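Local coordinates for 5-Carboxyvanillate Decarboxylase (PDB 4QRN), which probably catalyses metal-dependent removal of a carboxyl group from 5-carboxyvanillate, and here holds manganese and a nitrobenzoic acid ligand in its active site, at residues H120-D123 against E124-L128; I319-C322 against Q323-G327; Y341-D344 against E345-M349. All coordinates share one frame; numbering follows the deposited sequence.

Contact 1 of 3, residues H120-D123 against E124-L128; sequences HDLD and EARTL
Asp121 caps the start of helix 122-142: its OD1 accepts the backbone N-H of Glu124 at 2.9 Å, meeting it on the anti side of the carboxylate and a little out of its plane. That reach depends on CG lying anti to the backbone N (chi1 -172°), which brings the carboxylate round beside the carbonyl; Asp121 is modelled in two conformers, so this applies to the one described here. Glu124 answers from its own extended chain. Its OE1 takes a proton from a water at 2.7 Å, and the same water accepts Asp121 N at 2.9 Å. The two carboxylates do not stack, their planes standing 82° apart, and the other Glu124 oxygen is paired with Arg55, which probably eases the nearness of two acidic groups.

The close-packed part lies on the backbone and on Ala125, which is buried. Ala125 N bonds to Asp121 O at 2.9 Å, and Arg126 CG lies 3.3 Å from Leu122 O, the acceptor of its own backbone N. Farther out, the Arg126 guanidinium has Leu122 O over one face, while NH1 rests 3.6 Å from Leu122 CB and forms a salt bridge to Asp157.

The solvent side is looser. Asp123 is exposed and modelled twice, so its salt bridge to Arg126 NH2 is doubtful in detail, the modelled separation being improbably short. Thr127 folds its hydroxyl back, OG1 donating to Asp123 O at 2.8 Å; the Thr127 N-H reaches that oxygen from the other face of the carbonyl plane. This is an aspartate N-cap whose glutamate three residues on is tied back through water, as a capping box would be directly, opening the helix of the beta-alpha-beta unit between strands 106-111 and 147-149.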
ATOM      1  N   HIS A 120       4.660 -17.030  23.074  1.00 13.45           N
ATOM      2  CA  HIS A 120       5.301 -18.305  22.805  1.00 15.66           C
ATOM      3  C   HIS A 120       4.747 -19.480  23.615  1.00 17.59           C
ATOM      4  O   HIS A 120       4.802 -20.631  23.168  1.00 19.46           O
ATOM      5  CB  HIS A 120       6.797 -18.152  23.038  1.00 16.64           C
ATOM      6  CG  HIS A 120       7.416 -17.110  22.154  1.00 18.78           C
ATOM      7  ND1 HIS A 120       7.830 -15.874  22.611  1.00 20.85           N
ATOM      8  CD2 HIS A 120       7.600 -17.089  20.813  1.00 20.08           C
ATOM      9  CE1 HIS A 120       8.301 -15.165  21.598  1.00 20.65           C
ATOM     10  NE2 HIS A 120       8.180 -15.884  20.497  1.00 20.40           N
ATOM     11  N   ASP A 121       4.226 -19.200  24.805  0.64 16.49           N
ATOM     12  CA  ASP A 121       3.672 -20.248  25.661  0.64 18.21           C
ATOM     13  C   ASP A 121       2.192 -20.428  25.327  0.64 16.42           C
ATOM     14  O   ASP A 121       1.374 -19.541  25.593  0.64 15.67           O
ATOM     15  CB  ASP A 121       3.852 -19.866  27.129  0.64 22.17           C
ATOM     16  CG  ASP A 121       3.477 -20.989  28.074  0.64 26.64           C
ATOM     17  OD1 ASP A 121       2.286 -21.335  28.140  0.64 24.85           O
ATOM     18  OD2 ASP A 121       4.376 -21.524  28.755  0.64 32.17           O
ATOM     19  N   LEU A 122       1.841 -21.566  24.732  1.00 16.58           N
ATOM     20  CA  LEU A 122       0.479 -21.785  24.236  1.00 16.83           C
ATOM     21  C   LEU A 122      -0.535 -21.790  25.363  1.00 15.58           C
ATOM     22  O   LEU A 122      -1.636 -21.288  25.192  1.00 14.56           O
ATOM     23  CB  LEU A 122       0.393 -23.076  23.407  1.00 19.80           C
ATOM     24  CG  LEU A 122       0.692 -22.889  21.905  1.00 24.15           C
ATOM     25  CD1 LEU A 122       2.030 -22.201  21.671  1.00 25.63           C
ATOM     26  CD2 LEU A 122       0.636 -24.220  21.159  1.00 25.39           C
ATOM     27  N   ASP A 123      -0.184 -22.359  26.507  1.00 16.24           N
ATOM     28  CA  ASP A 123      -1.087 -22.345  27.653  0.52 17.51           C
ATOM     29  C   ASP A 123      -1.386 -20.916  28.075  1.00 15.10           C
ATOM     30  O   ASP A 123      -2.534 -20.563  28.370  1.00 14.84           O
ATOM     31  CB  ASP A 123      -0.467 -23.084  28.850  0.52 21.85           C
ATOM     32  CG  ASP A 123      -0.558 -24.600  28.737  0.52 26.18           C
ATOM     33  OD1 ASP A 123      -1.440 -25.118  28.022  0.52 27.75           O
ATOM     34  OD2 ASP A 123       0.264 -25.278  29.391  0.52 27.99           O
ATOM     35  N   GLU A 124      -0.340 -20.097  28.131  1.00 14.02           N
ATOM     36  CA  GLU A 124      -0.508 -18.705  28.525  1.00 13.44           C
ATOM     37  C   GLU A 124      -1.385 -17.981  27.510  1.00 12.15           C
ATOM     38  O   GLU A 124      -2.281 -17.219  27.892  1.00 12.44           O
ATOM     39  CB  GLU A 124       0.843 -17.993  28.663  1.00 14.41           C
ATOM     40  CG  GLU A 124       0.699 -16.615  29.272  1.00 14.62           C
ATOM     41  CD  GLU A 124       2.011 -15.899  29.476  1.00 16.14           C
ATOM     42  OE1 GLU A 124       2.943 -16.098  28.670  1.00 17.31           O
ATOM     43  OE2 GLU A 124       2.105 -15.135  30.455  1.00 17.04           O
ATOM     44  N   ALA A 125      -1.145 -18.218  26.218  1.00 11.72           N
ATOM     45  CA  ALA A 125      -1.943 -17.561  25.192  1.00 11.36           C
ATOM     46  C   ALA A 125      -3.420 -17.938  25.309  1.00 10.73           C
ATOM     47  O   ALA A 125      -4.296 -17.058  25.287  1.00 10.78           O
ATOM     48  CB  ALA A 125      -1.407 -17.883  23.820  1.00 11.44           C
ATOM     49  N   ARG A 126      -3.709 -19.232  25.436  1.00 11.44           N
ATOM     50  CA  ARG A 126      -5.090 -19.668  25.574  1.00 11.00           C
ATOM     51  C   ARG A 126      -5.724 -19.100  26.841  1.00 10.76           C
ATOM     52  O   ARG A 126      -6.885 -18.665  26.831  1.00 10.97           O
ATOM     53  CB  ARG A 126      -5.175 -21.185  25.578  1.00 12.10           C
ATOM     54  CG  ARG A 126      -4.780 -21.821  24.240  1.00 13.55           C
ATOM     55  CD  ARG A 126      -4.961 -23.319  24.251  1.00 15.34           C
ATOM     56  NE  ARG A 126      -4.052 -23.956  25.190  1.00 17.36           N
ATOM     57  CZ  ARG A 126      -3.015 -24.728  24.865  1.00 18.66           C
ATOM     58  NH1 ARG A 126      -2.705 -24.976  23.597  1.00 19.66           N
ATOM     59  NH2 ARG A 126      -2.276 -25.243  25.828  1.00 19.83           N
ATOM     60  N   THR A 127      -4.985 -19.104  27.943  1.00 11.51           N
ATOM     61  CA  THR A 127      -5.528 -18.637  29.199  1.00 11.89           C
ATOM     62  C   THR A 127      -5.849 -17.150  29.157  1.00 10.54           C
ATOM     63  O   THR A 127      -6.915 -16.713  29.587  1.00 11.43           O
ATOM     64  CB  THR A 127      -4.539 -18.941  30.324  1.00 14.18           C
ATOM     65  OG1 THR A 127      -4.413 -20.364  30.456  1.00 15.88           O
ATOM     66  CG2 THR A 127      -5.003 -18.378  31.661  1.00 14.88           C
ATOM     67  N   LEU A 128      -4.923 -16.358  28.623  1.00 10.29           N
ATOM     68  CA  LEU A 128      -5.137 -14.920  28.592  1.00 10.54           C
ATOM     69  C   LEU A 128      -6.204 -14.534  27.577  1.00  9.95           C
ATOM     70  O   LEU A 128      -6.933 -13.583  27.802  1.00 10.15           O
ATOM     71  CB  LEU A 128      -3.824 -14.171  28.329  1.00 11.41           C
ATOM     72  CG  LEU A 128      -2.827 -14.269  29.492  1.00 12.49           C
ATOM     73  CD1 LEU A 128      -1.575 -13.517  29.131  1.00 13.10           C
ATOM     74  CD2 LEU A 128      -3.407 -13.765  30.825  1.00 13.44           C
TER
HETATM   75  O   HOH W   1       4.099 -16.705  26.310  1.00 16.15           O

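Contact 2 of 3, residues I319-C322 against Q323-G327; sequences IKFC and QQVMG
The Phe321 ring meets Val325 obliquely: CG2 of the valine lies 3.6 Å from CE1, with CD1 and CZ only slightly farther. The ring is set there by CG anti to the backbone N (chi1 179°), and Pro317 of the second subunit also packs on this phenylalanine. The Gln323 amide is a second flat group. Its chain runs beside Ile319 in the same direction, so that CD sits 3.9 Å from Ile319 CG2, and OE1 lies 3.6 Å from Lys320 CA.

Beneath these side chains the ladder of helix 316-326 is regular. Gln323 N reaches Ile319 O at 2.9 Å, and Met326 N reaches Cys322 O at 2.8 Å. Met326 CG packs tightly against that same oxygen, 3.1 Å from Cys322 O. Gly327 then leaves the helix with a phi of 101°.

Cys322 and Val325 face helix 268-284 of their own chain, and Tyr270 and Trp315 of the second subunit pack on them in turn. The hydrogen bonds between the two segments are all backbone to backbone, while the side chains meet by van der Waals contact, implying a helix that presents a largely apolar surface to its own fold and to the dimer partner.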
ATOM      1  N   ILE A 319     -13.649   7.428   0.935  1.00  7.56           N
ATOM      2  CA  ILE A 319     -14.860   6.682   1.255  1.00  8.06           C
ATOM      3  C   ILE A 319     -15.699   6.494  -0.006  1.00  7.65           C
ATOM      4  O   ILE A 319     -16.163   5.393  -0.293  1.00  8.20           O
ATOM      5  CB  ILE A 319     -15.673   7.398   2.355  1.00  8.42           C
ATOM      6  CG1 ILE A 319     -14.876   7.394   3.662  1.00  8.51           C
ATOM      7  CG2 ILE A 319     -17.020   6.736   2.524  1.00  9.31           C
ATOM      8  CD1 ILE A 319     -15.427   8.374   4.672  1.00  8.74           C
ATOM      9  N   LYS A 320     -15.909   7.577  -0.749  1.00  8.18           N
ATOM     10  CA  LYS A 320     -16.737   7.492  -1.941  1.00  8.56           C
ATOM     11  C   LYS A 320     -16.113   6.587  -2.994  1.00  8.36           C
ATOM     12  O   LYS A 320     -16.823   5.855  -3.686  1.00  8.06           O
ATOM     13  CB  LYS A 320     -17.003   8.885  -2.510  1.00  9.63           C
ATOM     14  CG  LYS A 320     -18.006   9.687  -1.695  1.00 11.04           C
ATOM     15  CD  LYS A 320     -18.267  11.057  -2.298  1.00 12.64           C
ATOM     16  CE  LYS A 320     -19.461  11.742  -1.637  1.00 13.61           C
ATOM     17  NZ  LYS A 320     -19.670  13.109  -2.230  1.00 13.77           N
ATOM     18  N   PHE A 321     -14.798   6.655  -3.141  1.00  8.75           N
ATOM     19  CA  PHE A 321     -14.104   5.798  -4.101  1.00  8.73           C
ATOM     20  C   PHE A 321     -14.368   4.338  -3.753  1.00  8.85           C
ATOM     21  O   PHE A 321     -14.727   3.500  -4.587  1.00  8.90           O
ATOM     22  CB  PHE A 321     -12.602   6.101  -4.067  1.00  9.07           C
ATOM     23  CG  PHE A 321     -11.797   5.239  -5.005  1.00  8.83           C
ATOM     24  CD1 PHE A 321     -11.378   3.982  -4.603  1.00  9.77           C
ATOM     25  CD2 PHE A 321     -11.460   5.677  -6.272  1.00  9.57           C
ATOM     26  CE1 PHE A 321     -10.640   3.166  -5.453  1.00 10.93           C
ATOM     27  CE2 PHE A 321     -10.747   4.859  -7.128  1.00 10.20           C
ATOM     28  CZ  PHE A 321     -10.334   3.599  -6.715  1.00 10.43           C
ATOM     29  N   CYS A 322     -14.201   4.037  -2.474  1.00  9.86           N
ATOM     30  CA  CYS A 322     -14.344   2.677  -2.020  0.63 10.45           C
ATOM     31  C   CYS A 322     -15.819   2.209  -2.164  1.00 10.24           C
ATOM     32  O   CYS A 322     -16.078   1.062  -2.529  1.00 11.59           O
ATOM     33  CB  CYS A 322     -13.840   2.621  -0.583  0.63 10.27           C
ATOM     34  SG  CYS A 322     -13.527   1.002   0.060  0.63  9.99           S
ATOM     35  N   GLN A 323     -16.771   3.094  -1.869  1.00  9.47           N
ATOM     36  CA  GLN A 323     -18.181   2.757  -2.055  1.00  9.75           C
ATOM     37  C   GLN A 323     -18.466   2.423  -3.516  1.00 10.03           C
ATOM     38  O   GLN A 323     -19.248   1.523  -3.820  1.00 10.91           O
ATOM     39  CB  GLN A 323     -19.097   3.912  -1.626  1.00  9.44           C
ATOM     40  CG  GLN A 323     -19.171   4.073  -0.116  1.00  9.41           C
ATOM     41  CD  GLN A 323     -19.913   5.350   0.275  1.00  9.10           C
ATOM     42  OE1 GLN A 323     -19.782   6.374  -0.393  1.00 10.00           O
ATOM     43  NE2 GLN A 323     -20.702   5.290   1.357  1.00  8.79           N
ATOM     44  N   GLN A 324     -17.852   3.154  -4.440  1.00  9.71           N
ATOM     45  CA  GLN A 324     -18.045   2.863  -5.849  1.00 11.53           C
ATOM     46  C   GLN A 324     -17.445   1.499  -6.225  1.00 10.94           C
ATOM     47  O   GLN A 324     -18.069   0.735  -6.972  1.00 12.87           O
ATOM     48  CB  GLN A 324     -17.453   3.985  -6.691  1.00 16.62           C
ATOM     49  CG  GLN A 324     -17.747   3.836  -8.191  1.00 28.59           C
ATOM     50  CD  GLN A 324     -16.901   4.740  -9.072  1.00 39.26           C
ATOM     51  OE1 GLN A 324     -16.616   5.885  -8.722  1.00 45.03           O
ATOM     52  NE2 GLN A 324     -16.499   4.223 -10.232  1.00 41.93           N
ATOM     53  N   VAL A 325     -16.249   1.188  -5.733  1.00 11.04           N
ATOM     54  CA  VAL A 325     -15.581  -0.063  -6.107  1.00 12.77           C
ATOM     55  C   VAL A 325     -16.261  -1.283  -5.483  1.00 12.95           C
ATOM     56  O   VAL A 325     -16.471  -2.301  -6.137  1.00 14.97           O
ATOM     57  CB  VAL A 325     -14.096  -0.025  -5.647  1.00 14.22           C
ATOM     58  CG1 VAL A 325     -13.437  -1.401  -5.797  1.00 15.45           C
ATOM     59  CG2 VAL A 325     -13.331   1.023  -6.445  1.00 15.61           C
ATOM     60  N   MET A 326     -16.584  -1.175  -4.197  1.00 12.80           N
ATOM     61  CA  MET A 326     -17.079  -2.320  -3.421  1.00 14.19           C
ATOM     62  C   MET A 326     -18.598  -2.432  -3.480  1.00 11.74           C
ATOM     63  O   MET A 326     -19.134  -3.514  -3.238  1.00 12.55           O
ATOM     64  CB  MET A 326     -16.758  -2.156  -1.924  1.00 16.33           C
ATOM     65  CG  MET A 326     -15.376  -1.806  -1.486  1.00 19.95           C
ATOM     66  SD  MET A 326     -14.315  -3.173  -1.241  1.00 19.15           S
ATOM     67  CE  MET A 326     -15.250  -4.332  -0.248  1.00 17.99           C
ATOM     68  N   GLY A 327     -19.276  -1.303  -3.697  1.00 10.13           N
ATOM     69  CA  GLY A 327     -20.705  -1.179  -3.451  1.00  9.60           C
ATOM     70  C   GLY A 327     -20.960  -0.468  -2.127  1.00  8.72           C
ATOM     71  O   GLY A 327     -20.310  -0.747  -1.107  1.00  9.30           O
TER

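Contact 3 of 3, residues Y341-D344 against E345-M349; sequences YVAD and EVRAM
Val342 O is gripped by two backbone N-H groups at the start of helix 343-350. Glu345 N gives the shorter bond, 2.9 Å from Val342 O, but comes from well above the carbonyl plane. The bond from Val346 N is weak, 3.5 Å to Val342 O. Together they close the first turn around a residue that stands at the N-cap without a polar side chain.

The side chain of Val342 works by contact instead. Its CB lies 3.7 Å from Glu345 CG, and its CG2 comes against the Glu345 carboxylate carbon. Glu345 leaves its backbone with CG anti to the carbonyl carbon (chi1 -73°) and runs on extended across the valine. A water joins the two ends, taking the Val342 N-H at 3.1 Å and bonding to Glu345 OE1. The other carboxylate oxygen, OE2, is held by Gln340 NE2 and by Tyr273 OH of the second subunit, so this buried acid is gripped from both chains; Tyr277 of that subunit packs on the valine as well.

On the outer side, Asp344 and Arg347 form a salt bridge one turn apart, OD1 to NH1 at 2.9 Å. The carboxylate sits at the edge of the guanidinium near its plane, yet NH1 approaches OD1 from above the carboxylate, the two planes being 69° apart. Ala343 CB lies 3.5 Å from Arg347 NH1, and a hydrogen bond from NH2 to Gln25 O holds the far end of the guanidinium.

A water-linked glutamate three residues after the N-cap resembles the return half of a capping box. It begins a short helix whose first turn meets the second subunit, with the Glu345 side chain about 7 Å from that of the metal ligand Asp336.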
ATOM      1  N   TYR A 341      -9.470   9.182  18.201  1.00  8.16           N
ATOM      2  CA  TYR A 341     -10.704   9.646  18.835  1.00  8.26           C
ATOM      3  C   TYR A 341     -10.836  11.136  18.573  1.00  8.19           C
ATOM      4  O   TYR A 341     -10.236  11.941  19.272  1.00  9.41           O
ATOM      5  CB  TYR A 341     -10.610   9.367  20.342  1.00  9.21           C
ATOM      6  CG  TYR A 341     -11.766   9.887  21.162  1.00  8.93           C
ATOM      7  CD1 TYR A 341     -13.086   9.585  20.833  1.00  8.68           C
ATOM      8  CD2 TYR A 341     -11.541  10.661  22.291  1.00 10.38           C
ATOM      9  CE1 TYR A 341     -14.153  10.039  21.589  1.00  8.31           C
ATOM     10  CE2 TYR A 341     -12.594  11.133  23.059  1.00 10.99           C
ATOM     11  CZ  TYR A 341     -13.899  10.827  22.706  1.00  9.20           C
ATOM     12  OH  TYR A 341     -14.950  11.303  23.452  1.00 10.10           O
ATOM     13  N   VAL A 342     -11.588  11.499  17.542  1.00  7.64           N
ATOM     14  CA  VAL A 342     -11.592  12.879  17.057  1.00  8.04           C
ATOM     15  C   VAL A 342     -13.011  13.316  16.760  1.00  7.49           C
ATOM     16  O   VAL A 342     -13.612  12.914  15.769  1.00  8.02           O
ATOM     17  CB  VAL A 342     -10.731  13.035  15.775  1.00  9.17           C
ATOM     18  CG1 VAL A 342     -10.608  14.507  15.425  1.00  9.70           C
ATOM     19  CG2 VAL A 342      -9.355  12.347  15.926  1.00 10.56           C
ATOM     20  N   ALA A 343     -13.571  14.147  17.637  1.00  7.93           N
ATOM     21  CA  ALA A 343     -14.945  14.608  17.444  1.00  8.32           C
ATOM     22  C   ALA A 343     -15.116  15.256  16.067  1.00  7.89           C
ATOM     23  O   ALA A 343     -16.161  15.080  15.414  1.00  8.04           O
ATOM     24  CB  ALA A 343     -15.339  15.578  18.570  1.00  9.36           C
ATOM     25  N   ASP A 344     -14.132  16.036  15.627  1.00  8.23           N
ATOM     26  CA  ASP A 344     -14.272  16.693  14.329  1.00  8.54           C
ATOM     27  C   ASP A 344     -14.381  15.694  13.181  1.00  7.81           C
ATOM     28  O   ASP A 344     -14.963  16.030  12.148  1.00  8.23           O
ATOM     29  CB  ASP A 344     -13.104  17.655  14.073  1.00 10.19           C
ATOM     30  CG  ASP A 344     -13.252  18.973  14.784  1.00 13.56           C
ATOM     31  OD1 ASP A 344     -14.367  19.345  15.183  1.00 13.41           O
ATOM     32  OD2 ASP A 344     -12.232  19.667  14.887  1.00 16.71           O
ATOM     33  N   GLU A 345     -13.830  14.492  13.315  1.00  7.30           N
ATOM     34  CA  GLU A 345     -13.997  13.482  12.260  1.00  7.18           C
ATOM     35  C   GLU A 345     -15.454  13.046  12.182  1.00  6.94           C
ATOM     36  O   GLU A 345     -15.973  12.878  11.084  1.00  7.36           O
ATOM     37  CB  GLU A 345     -13.063  12.295  12.493  1.00  7.26           C
ATOM     38  CG  GLU A 345     -11.628  12.646  12.190  1.00  8.16           C
ATOM     39  CD  GLU A 345     -10.650  11.487  12.309  1.00  8.93           C
ATOM     40  OE1 GLU A 345     -11.013  10.406  12.832  1.00  9.62           O
ATOM     41  OE2 GLU A 345      -9.497  11.698  11.853  1.00 10.27           O
ATOM     42  N   VAL A 346     -16.092  12.837  13.327  1.00  6.92           N
ATOM     43  CA  VAL A 346     -17.493  12.458  13.312  1.00  7.12           C
ATOM     44  C   VAL A 346     -18.306  13.562  12.633  1.00  6.45           C
ATOM     45  O   VAL A 346     -19.182  13.285  11.821  1.00  7.22           O
ATOM     46  CB  VAL A 346     -18.037  12.167  14.729  1.00  7.07           C
ATOM     47  CG1 VAL A 346     -19.462  11.643  14.628  1.00  8.56           C
ATOM     48  CG2 VAL A 346     -17.145  11.146  15.452  1.00  7.96           C
ATOM     49  N   ARG A 347     -18.015  14.831  12.955  1.00  6.91           N
ATOM     50  CA  ARG A 347     -18.728  15.934  12.338  1.00  7.68           C
ATOM     51  C   ARG A 347     -18.554  15.932  10.828  1.00  7.38           C
ATOM     52  O   ARG A 347     -19.512  16.194  10.077  1.00  8.15           O
ATOM     53  CB  ARG A 347     -18.278  17.269  12.935  1.00  8.75           C
ATOM     54  CG  ARG A 347     -18.571  17.368  14.401  1.00 10.63           C
ATOM     55  CD  ARG A 347     -18.259  18.768  14.988  1.00 11.36           C
ATOM     56  NE  ARG A 347     -18.539  18.749  16.431  1.00 12.86           N
ATOM     57  CZ  ARG A 347     -17.622  18.630  17.392  1.00 12.53           C
ATOM     58  NH1 ARG A 347     -16.321  18.612  17.126  1.00 13.27           N
ATOM     59  NH2 ARG A 347     -18.015  18.549  18.649  1.00 14.59           N
ATOM     60  N   ALA A 348     -17.340  15.697  10.364  1.00  7.51           N
ATOM     61  CA  ALA A 348     -17.102  15.680   8.926  1.00  8.06           C
ATOM     62  C   ALA A 348     -17.893  14.552   8.272  1.00  7.11           C
ATOM     63  O   ALA A 348     -18.474  14.728   7.196  1.00  8.23           O
ATOM     64  CB  ALA A 348     -15.620  15.537   8.630  1.00  9.03           C
ATOM     65  N   MET A 349     -17.908  13.388   8.901  1.00  6.64           N
ATOM     66  CA  MET A 349     -18.634  12.248   8.345  1.00  6.70           C
ATOM     67  C   MET A 349     -20.137  12.528   8.301  1.00  6.96           C
ATOM     68  O   MET A 349     -20.803  12.207   7.312  1.00  7.53           O
ATOM     69  CB  MET A 349     -18.309  10.966   9.132  1.00  7.92           C
ATOM     70  CG  MET A 349     -16.831  10.555   9.086  1.00  8.70           C
ATOM     71  SD  MET A 349     -16.236  10.178   7.420  1.00  9.73           S
ATOM     72  CE  MET A 349     -15.665  11.766   6.829  1.00 10.53           C
TER
HETATM   73  O   HOH W   2     -12.444   9.753  15.137  1.00  9.82           O

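How the contacts relate
Contacts 2 and 3 are neighbours, their centres about 20 Å apart, and they touch where Ile319 CD1 packs 3.4 Å from Met349 SD. Both also reach the second subunit. Contact 1 lies across the centre of the chain from both, its centre about 40 Å from that of contact 2 and about 38 Å from that of contact 3, and no other subunit of the assembly touches it. Contact 3 is the one near the active site: its Glu345 side chain is about 10 Å from the bound nitrobenzoic acid and about 12 Å from the manganese ion. Contacts 1 and 3 both open helices, whereas contact 2 runs to the end of one.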